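Long-range contacts in putative fimbrium anchoring subunit Fim4B (Bacteroides ovatus, PDB 5CAG), which is a putative fimbrium anchoring subunit of the FimB/Mfa2 family, probably a lipoprotein of the outer membrane: residues Asp167-Cys172 with Phe202-Gln207; Leu235-Thr240 with Ile283-Pro288. All blocks are in the same frame, centred on the assembly; numbering follows the deposited sequence.

Interaction 1 of 2, residues Asp167-Cys172 with Phe202-Gln207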
ATOM      1  N   ASP A 167       2.643  -7.484 -12.224  1.00 87.72           N
ATOM      2  CA  ASP A 167       3.221  -6.261 -12.745  1.00 89.34           C
ATOM      3  C   ASP A 167       2.140  -5.293 -13.108  1.00 95.24           C
ATOM      4  O   ASP A 167       1.073  -5.717 -13.545  1.00 95.51           O
ATOM      5  CB  ASP A 167       4.046  -6.580 -13.987  1.00 93.38           C
ATOM      6  CG  ASP A 167       5.507  -6.785 -13.705  1.00107.81           C
ATOM      7  OD1 ASP A 167       6.133  -5.867 -13.111  1.00109.02           O
ATOM      8  OD2 ASP A 167       6.049  -7.833 -14.131  1.00114.72           O
ATOM      9  N   GLY A 168       2.425  -4.002 -12.969  1.00 91.96           N
ATOM     10  CA  GLY A 168       1.488  -2.953 -13.356  1.00 91.55           C
ATOM     11  C   GLY A 168       0.638  -2.353 -12.257  1.00 91.62           C
ATOM     12  O   GLY A 168      -0.105  -1.409 -12.522  1.00 92.42           O
ATOM     13  N   LEU A 169       0.703  -2.896 -11.030  1.00 84.07           N
ATOM     14  CA  LEU A 169      -0.094  -2.347  -9.931  1.00 80.39           C
ATOM     15  C   LEU A 169       0.765  -1.410  -9.099  1.00 84.96           C
ATOM     16  O   LEU A 169       1.970  -1.356  -9.302  1.00 85.87           O
ATOM     17  CB  LEU A 169      -0.728  -3.445  -9.065  1.00 76.92           C
ATOM     18  CG  LEU A 169      -1.735  -4.370  -9.737  1.00 78.75           C
ATOM     19  CD1 LEU A 169      -2.236  -5.396  -8.760  1.00 77.44           C
ATOM     20  CD2 LEU A 169      -2.883  -3.635 -10.258  1.00 76.32           C
ATOM     21  N   SER A 170       0.147  -0.633  -8.206  1.00 81.67           N
ATOM     22  CA  SER A 170       0.870   0.330  -7.378  1.00 81.68           C
ATOM     23  C   SER A 170       1.500  -0.403  -6.188  1.00 84.77           C
ATOM     24  O   SER A 170       0.796  -0.923  -5.315  1.00 82.59           O
ATOM     25  CB  SER A 170      -0.055   1.464  -6.934  1.00 84.73           C
ATOM     26  OG  SER A 170      -0.862   1.924  -8.010  1.00 93.09           O
ATOM     27  N   ASP A 171       2.835  -0.503  -6.203  1.00 82.32           N
ATOM     28  CA  ASP A 171       3.592  -1.192  -5.159  1.00 81.13           C
ATOM     29  C   ASP A 171       4.159  -0.168  -4.176  1.00 86.21           C
ATOM     30  O   ASP A 171       4.801  -0.536  -3.186  1.00 86.62           O
ATOM     31  CB  ASP A 171       4.697  -2.069  -5.787  1.00 83.83           C
ATOM     32  CG  ASP A 171       5.600  -1.333  -6.748  1.00 95.28           C
ATOM     33  OD1 ASP A 171       6.546  -0.673  -6.274  1.00 95.51           O
ATOM     34  OD2 ASP A 171       5.358  -1.423  -7.984  1.00102.14           O
ATOM     35  N   CYS A 172       3.913   1.124  -4.470  1.00 83.18           N
ATOM     36  CA  CYS A 172       4.287   2.294  -3.680  1.00 83.25           C
ATOM     37  C   CYS A 172       3.129   3.246  -3.559  1.00 86.78           C
ATOM     38  O   CYS A 172       2.291   3.294  -4.451  1.00 87.93           O
ATOM     39  CB  CYS A 172       5.479   2.984  -4.300  1.00 85.93           C
ATOM     40  SG  CYS A 172       6.973   2.011  -4.216  1.00 91.03           S
ATOM     41  N   PHE A 202      -3.168 -11.688  -3.050  1.00 72.15           N
ATOM     42  CA  PHE A 202      -2.150 -10.649  -3.042  1.00 69.60           C
ATOM     43  C   PHE A 202      -2.790  -9.292  -2.784  1.00 75.14           C
ATOM     44  O   PHE A 202      -4.015  -9.188  -2.716  1.00 76.45           O
ATOM     45  CB  PHE A 202      -1.322 -10.658  -4.338  1.00 70.78           C
ATOM     46  CG  PHE A 202      -2.069 -10.296  -5.585  1.00 72.29           C
ATOM     47  CD1 PHE A 202      -2.754 -11.265  -6.312  1.00 75.70           C
ATOM     48  CD2 PHE A 202      -2.083  -8.990  -6.047  1.00 73.84           C
ATOM     49  CE1 PHE A 202      -3.456 -10.932  -7.471  1.00 77.01           C
ATOM     50  CE2 PHE A 202      -2.793  -8.655  -7.199  1.00 78.03           C
ATOM     51  CZ  PHE A 202      -3.468  -9.632  -7.909  1.00 76.73           C
ATOM     52  N   THR A 203      -1.958  -8.263  -2.592  1.00 70.73           N
ATOM     53  CA  THR A 203      -2.412  -6.898  -2.321  1.00 69.81           C
ATOM     54  C   THR A 203      -1.575  -5.895  -3.079  1.00 75.22           C
ATOM     55  O   THR A 203      -0.439  -6.195  -3.443  1.00 76.35           O
ATOM     56  CB  THR A 203      -2.305  -6.572  -0.836  1.00 69.69           C
ATOM     57  OG1 THR A 203      -0.943  -6.690  -0.442  1.00 70.04           O
ATOM     58  CG2 THR A 203      -3.189  -7.427   0.033  1.00 68.66           C
ATOM     59  N   ALA A 204      -2.111  -4.690  -3.268  1.00 70.56           N
ATOM     60  CA  ALA A 204      -1.440  -3.569  -3.906  1.00 70.26           C
ATOM     61  C   ALA A 204      -2.046  -2.270  -3.391  1.00 75.45           C
ATOM     62  O   ALA A 204      -3.161  -2.276  -2.861  1.00 75.02           O
ATOM     63  CB  ALA A 204      -1.585  -3.667  -5.411  1.00 71.67           C
ATOM     64  N   PHE A 205      -1.315  -1.156  -3.516  1.00 72.35           N
ATOM     65  CA  PHE A 205      -1.844   0.134  -3.108  1.00 71.86           C
ATOM     66  C   PHE A 205      -2.899   0.590  -4.096  1.00 78.07           C
ATOM     67  O   PHE A 205      -2.865   0.195  -5.275  1.00 79.13           O
ATOM     68  CB  PHE A 205      -0.725   1.187  -2.997  1.00 73.91           C
ATOM     69  CG  PHE A 205       0.202   0.965  -1.825  1.00 74.63           C
ATOM     70  CD1 PHE A 205      -0.256   1.095  -0.515  1.00 76.48           C
ATOM     71  CD2 PHE A 205       1.524   0.591  -2.024  1.00 76.25           C
ATOM     72  CE1 PHE A 205       0.601   0.854   0.574  1.00 76.06           C
ATOM     73  CE2 PHE A 205       2.374   0.353  -0.934  1.00 77.88           C
ATOM     74  CZ  PHE A 205       1.907   0.496   0.356  1.00 74.76           C
ATOM     75  N   LYS A 206      -3.863   1.407  -3.607  1.00 75.01           N
ATOM     76  CA  LYS A 206      -4.900   2.052  -4.433  1.00 75.40           C
ATOM     77  C   LYS A 206      -4.204   2.944  -5.470  1.00 81.15           C
ATOM     78  O   LYS A 206      -3.157   3.534  -5.156  1.00 81.14           O
ATOM     79  CB  LYS A 206      -5.839   2.911  -3.560  1.00 76.12           C
ATOM     80  CG  LYS A 206      -6.996   2.185  -2.923  1.00 71.71           C
ATOM     81  CD  LYS A 206      -7.939   3.174  -2.232  1.00 73.71           C
ATOM     82  CE  LYS A 206      -9.099   2.456  -1.577  1.00 72.65           C
ATOM     83  NZ  LYS A 206      -9.771   3.279  -0.544  1.00 70.93           N
ATOM     84  N   GLN A 207      -4.744   3.039  -6.691  1.00 79.12           N
ATOM     85  CA  GLN A 207      -4.117   3.904  -7.700  1.00 81.03           C
ATOM     86  C   GLN A 207      -4.227   5.363  -7.252  1.00 85.62           C
ATOM     87  O   GLN A 207      -3.283   6.152  -7.414  1.00 86.19           O
ATOM     88  CB  GLN A 207      -4.765   3.699  -9.075  1.00 84.14           C
ATOM     89  CG  GLN A 207      -3.826   3.937 -10.240  1.00107.57           C
ATOM     90  CD  GLN A 207      -4.595   3.882 -11.529  1.00140.00           C
ATOM     91  OE1 GLN A 207      -5.107   4.898 -12.003  1.00137.42           O
ATOM     92  NE2 GLN A 207      -4.750   2.686 -12.085  1.00139.38           N
TER
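Phe205, at the end of strand 197-205, lies against the loop Ser170-Asp171 and the start of strand 172-174 at Cys172. Its backbone N donates a hydrogen bond of 2.8 Å to Ser170 O, lying in the carbonyl plane with an N-H...O angle of 150°. From there the side chain of Phe205 can be followed outward. Phe205 CB sits 3.5 Å from Ser170 O, the same oxygen that takes the backbone bond. CG is turned away from its own carbonyl carbon and stands beside its own N (chi1 -71°), which sends the ring along the Asp171-Cys172 peptide. One rim of the ring then does the touching: Phe205 CD2 is 3.5 Å from Cys172 N, and Phe205 CE2 at the next corner is 3.4 Å from Asp171 O. Both backbone atoms lie at the ring's edge, near its plane. Elsewhere the Phe205 side chain touches Val144, Ala94 and Ile81. On the other flank of the bond, Leu169 drops onto the strand. Leu169 CB rests 3.8 Å from Ala204 CB, and Leu169 CD1 meets the edge of the Phe202 ring at CE2, 3.7 Å away, the two side chains crossing at about a right angle. That ring is stacked on Phe189 and also meets Tyr147. Ser170 turns its CB toward Phe205, Ser170 CB lying 3.5 Å from Phe205 O. Asp171 points away from the strand, and its OD1 is hydrogen-bonded to Ser183 OG. Asp171 and Cys172 both face Val181, forming a classic beta bulge where strand 172-174 begins. The contact thus ties a loop between strand 159-167 and a small four-stranded antiparallel sheet to strand 197-205, consistent with the all-beta, transthyretin-like architecture of this family.

Interaction 2 of 2, residues Leu235-Thr240 with Ile283-Pro288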
ATOM      1  N   LEU A 235       2.844 -16.671 -13.579  1.00 76.78           N
ATOM      2  CA  LEU A 235       2.893 -17.859 -12.746  1.00 75.45           C
ATOM      3  C   LEU A 235       4.165 -18.619 -13.095  1.00 80.04           C
ATOM      4  O   LEU A 235       4.328 -19.072 -14.242  1.00 81.49           O
ATOM      5  CB  LEU A 235       1.633 -18.718 -12.942  1.00 76.10           C
ATOM      6  CG  LEU A 235       0.295 -18.101 -12.517  1.00 78.76           C
ATOM      7  CD1 LEU A 235      -0.858 -19.033 -12.874  1.00 79.35           C
ATOM      8  CD2 LEU A 235       0.275 -17.755 -11.008  1.00 75.58           C
ATOM      9  N   LYS A 236       5.112 -18.668 -12.136  1.00 74.48           N
ATOM     10  CA  LYS A 236       6.401 -19.329 -12.340  1.00 74.79           C
ATOM     11  C   LYS A 236       6.303 -20.736 -11.773  1.00 80.23           C
ATOM     12  O   LYS A 236       6.263 -20.892 -10.555  1.00 81.00           O
ATOM     13  CB  LYS A 236       7.528 -18.508 -11.695  1.00 75.06           C
ATOM     14  CG  LYS A 236       8.928 -18.837 -12.167  1.00 79.97           C
ATOM     15  CD  LYS A 236       9.822 -17.600 -12.095  1.00 88.44           C
ATOM     16  CE  LYS A 236      11.169 -17.899 -11.507  1.00 89.12           C
ATOM     17  NZ  LYS A 236      12.204 -18.311 -12.518  1.00101.59           N
ATOM     18  N   PHE A 237       6.144 -21.750 -12.641  1.00 76.00           N
ATOM     19  CA  PHE A 237       6.031 -23.115 -12.150  1.00 74.89           C
ATOM     20  C   PHE A 237       7.395 -23.721 -12.056  1.00 78.44           C
ATOM     21  O   PHE A 237       8.071 -23.840 -13.079  1.00 81.15           O
ATOM     22  CB  PHE A 237       5.131 -23.985 -13.041  1.00 78.21           C
ATOM     23  CG  PHE A 237       3.714 -23.494 -13.191  1.00 79.37           C
ATOM     24  CD1 PHE A 237       2.734 -23.859 -12.276  1.00 81.36           C
ATOM     25  CD2 PHE A 237       3.350 -22.692 -14.269  1.00 81.47           C
ATOM     26  CE1 PHE A 237       1.425 -23.388 -12.405  1.00 81.96           C
ATOM     27  CE2 PHE A 237       2.044 -22.219 -14.398  1.00 83.91           C
ATOM     28  CZ  PHE A 237       1.089 -22.567 -13.463  1.00 81.40           C
ATOM     29  N   ILE A 238       7.822 -24.085 -10.833  1.00 71.08           N
ATOM     30  CA  ILE A 238       9.076 -24.801 -10.620  1.00 70.35           C
ATOM     31  C   ILE A 238       8.727 -26.285 -10.684  1.00 74.71           C
ATOM     32  O   ILE A 238       7.946 -26.758  -9.857  1.00 74.01           O
ATOM     33  CB  ILE A 238       9.756 -24.406  -9.292  1.00 71.41           C
ATOM     34  CG1 ILE A 238       9.994 -22.876  -9.184  1.00 70.22           C
ATOM     35  CG2 ILE A 238      11.024 -25.223  -9.079  1.00 71.06           C
ATOM     36  CD1 ILE A 238      10.921 -22.269 -10.254  1.00 82.33           C
ATOM     37  N   LYS A 239       9.228 -26.993 -11.696  1.00 72.54           N
ATOM     38  CA  LYS A 239       8.927 -28.416 -11.902  1.00 74.70           C
ATOM     39  C   LYS A 239       9.659 -29.332 -10.868  1.00 76.96           C
ATOM     40  O   LYS A 239      10.493 -28.848 -10.101  1.00 74.49           O
ATOM     41  CB  LYS A 239       9.255 -28.855 -13.352  1.00 80.28           C
ATOM     42  CG  LYS A 239       8.379 -28.229 -14.446  1.00 92.20           C
ATOM     43  CD  LYS A 239       8.721 -28.878 -15.787  1.00101.84           C
ATOM     44  CE  LYS A 239       8.283 -28.147 -17.025  1.00100.83           C
ATOM     45  NZ  LYS A 239       9.074 -28.634 -18.190  1.00112.68           N
ATOM     46  N   THR A 240       9.347 -30.651 -10.866  1.00 74.36           N
ATOM     47  CA  THR A 240       9.936 -31.588  -9.911  1.00 75.23           C
ATOM     48  C   THR A 240      11.412 -31.800 -10.190  1.00 82.68           C
ATOM     49  O   THR A 240      12.132 -32.266  -9.302  1.00 84.94           O
ATOM     50  CB  THR A 240       9.185 -32.923  -9.831  1.00 86.13           C
ATOM     51  OG1 THR A 240       9.291 -33.647 -11.059  1.00 94.38           O
ATOM     52  CG2 THR A 240       7.743 -32.769  -9.392  1.00 82.41           C
ATOM     53  N   ILE A 283      -3.597 -23.442 -19.376  1.00100.23           N
ATOM     54  CA  ILE A 283      -2.268 -23.661 -18.784  1.00 96.25           C
ATOM     55  C   ILE A 283      -2.007 -25.162 -18.673  1.00100.78           C
ATOM     56  O   ILE A 283      -2.777 -25.882 -18.035  1.00100.25           O
ATOM     57  CB  ILE A 283      -2.058 -22.941 -17.414  1.00 94.76           C
ATOM     58  CG1 ILE A 283      -1.969 -21.429 -17.597  1.00 93.56           C
ATOM     59  CG2 ILE A 283      -0.803 -23.434 -16.710  1.00 92.56           C
ATOM     60  CD1 ILE A 283      -2.420 -20.649 -16.419  1.00 93.39           C
ATOM     61  N   GLU A 284      -0.912 -25.624 -19.270  1.00 98.65           N
ATOM     62  CA  GLU A 284      -0.524 -27.017 -19.137  1.00100.14           C
ATOM     63  C   GLU A 284       0.946 -27.113 -18.807  1.00103.50           C
ATOM     64  O   GLU A 284       1.771 -26.601 -19.558  1.00104.25           O
ATOM     65  CB  GLU A 284      -0.840 -27.824 -20.403  1.00105.64           C
ATOM     66  CG  GLU A 284      -0.328 -29.262 -20.347  1.00120.59           C
ATOM     67  CD  GLU A 284      -0.867 -30.253 -21.362  1.00143.72           C
ATOM     68  OE1 GLU A 284      -1.684 -29.865 -22.232  1.00138.97           O
ATOM     69  OE2 GLU A 284      -0.500 -31.446 -21.249  1.00132.58           O
ATOM     70  N   VAL A 285       1.272 -27.791 -17.703  1.00 99.01           N
ATOM     71  CA  VAL A 285       2.659 -28.049 -17.316  1.00 98.13           C
ATOM     72  C   VAL A 285       3.081 -29.356 -18.007  1.00107.43           C
ATOM     73  O   VAL A 285       2.430 -30.398 -17.838  1.00109.30           O
ATOM     74  CB  VAL A 285       2.892 -28.077 -15.786  1.00 98.06           C
ATOM     75  CG1 VAL A 285       4.342 -28.413 -15.463  1.00 97.17           C
ATOM     76  CG2 VAL A 285       2.505 -26.748 -15.158  1.00 95.22           C
ATOM     77  N   ASP A 286       4.136 -29.281 -18.826  1.00105.09           N
ATOM     78  CA  ASP A 286       4.624 -30.438 -19.567  1.00107.27           C
ATOM     79  C   ASP A 286       5.496 -31.294 -18.671  1.00109.49           C
ATOM     80  O   ASP A 286       6.336 -30.758 -17.944  1.00107.35           O
ATOM     81  CB  ASP A 286       5.380 -29.991 -20.824  1.00110.80           C
ATOM     82  CG  ASP A 286       4.550 -29.110 -21.742  1.00122.91           C
ATOM     83  OD1 ASP A 286       3.499 -29.589 -22.244  1.00126.04           O
ATOM     84  OD2 ASP A 286       4.941 -27.942 -21.952  1.00125.66           O
ATOM     85  N   LYS A 287       5.264 -32.623 -18.699  1.00107.21           N
ATOM     86  CA  LYS A 287       6.003 -33.628 -17.936  1.00107.17           C
ATOM     87  C   LYS A 287       7.500 -33.372 -18.079  1.00112.22           C
ATOM     88  O   LYS A 287       7.965 -33.133 -19.196  1.00113.57           O
ATOM     89  CB  LYS A 287       5.645 -35.060 -18.402  1.00112.31           C
ATOM     90  CG  LYS A 287       6.269 -36.201 -17.571  1.00122.70           C
ATOM     91  CD  LYS A 287       5.793 -37.602 -18.010  1.00132.93           C
ATOM     92  CE  LYS A 287       5.527 -38.550 -16.853  1.00136.46           C
ATOM     93  NZ  LYS A 287       4.878 -39.817 -17.298  1.00143.38           N
ATOM     94  N   PRO A 288       8.266 -33.350 -16.965  1.00107.37           N
ATOM     95  CA  PRO A 288       9.704 -33.093 -17.084  1.00107.78           C
ATOM     96  C   PRO A 288      10.378 -34.120 -17.979  1.00118.73           C
ATOM     97  O   PRO A 288       9.982 -35.295 -17.997  1.00118.68           O
ATOM     98  CB  PRO A 288      10.208 -33.178 -15.640  1.00106.78           C
ATOM     99  CG  PRO A 288       9.162 -33.855 -14.889  1.00109.98           C
ATOM    100  CD  PRO A 288       7.875 -33.558 -15.557  1.00106.09           C
TER
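Leu235 meets Ile283 through methyl groups, CD1 of each 4.2 Å from the other, with the two side chains at about a right angle. Both also lean on strand 134-154, Leu235 on Phe149 and Val151, Ile283 on Val151 and Ala153. Two residues on, Phe237 points the same way and meets two residues of 283-288. Phe237 CZ is 3.9 Å from Ile283 CG2, which approaches obliquely. Val285 CG2 lies over one ring face, 4.1 Å from the centroid of the Phe237 ring and 17° off the ring normal, a CH-pi contact displaced toward the rim at CG. Val285 presents this methyl by keeping CG1 anti to its backbone N (chi1 177°), with CG2 beside that N. Val159 and Val162 of strand 159-167 touch the same phenylalanine. The packing is consistent with the sandwich-like build expected of this family, although 283-288 is mostly loop: the segments run 25° apart, with CA of Phe237 7.9 Å from CA of Val285, and no clear hydrogen bond joins them. Residues 235-238 bond through their backbone to strands 159-167 and 244-250. From the latter, Gln245 reaches over to 283-288, its NE2 bonding to Glu284 O and its OE1 to Asp286 N. At Lys239 the contact turns from buried to partly exposed. Lys239 CG passes Val285 CG1 at 4.2 Å, and the extended chain beyond it slides along the valine in the opposite direction to bring Lys239 CE within 3.4 Å of Asp286 O. The charged ends stay apart, with Lys239 NZ 5.6 Å from Asp286 OD2, so any attraction there is probably modest. Thr240, where the strand has ended, crosses Pro288 at a slant, Thr240 OG1 being 3.8 Å from Pro288 CG.

Overall arrangement
Both segments of interaction 1 precede those of interaction 2 in sequence, and strand 232-239 is the next strand after 197-205. Their centres are 27 Å apart and their nearest atoms about 9 Å, so they do not touch. Strand 134-154 links the two: it pairs with strand 197-205 at interaction 1 and, in parallel, with the weakly bonded strand of about 283-284 at interaction 2. Phe149 on it touches both Phe202 and Leu235. The centre of interaction 1 is about 7 Å from the centre of the chain, where a loop meets a strand; that of interaction 2 is about 31 Å from it, where strand 232-239 faces the mostly loop segment 283-288.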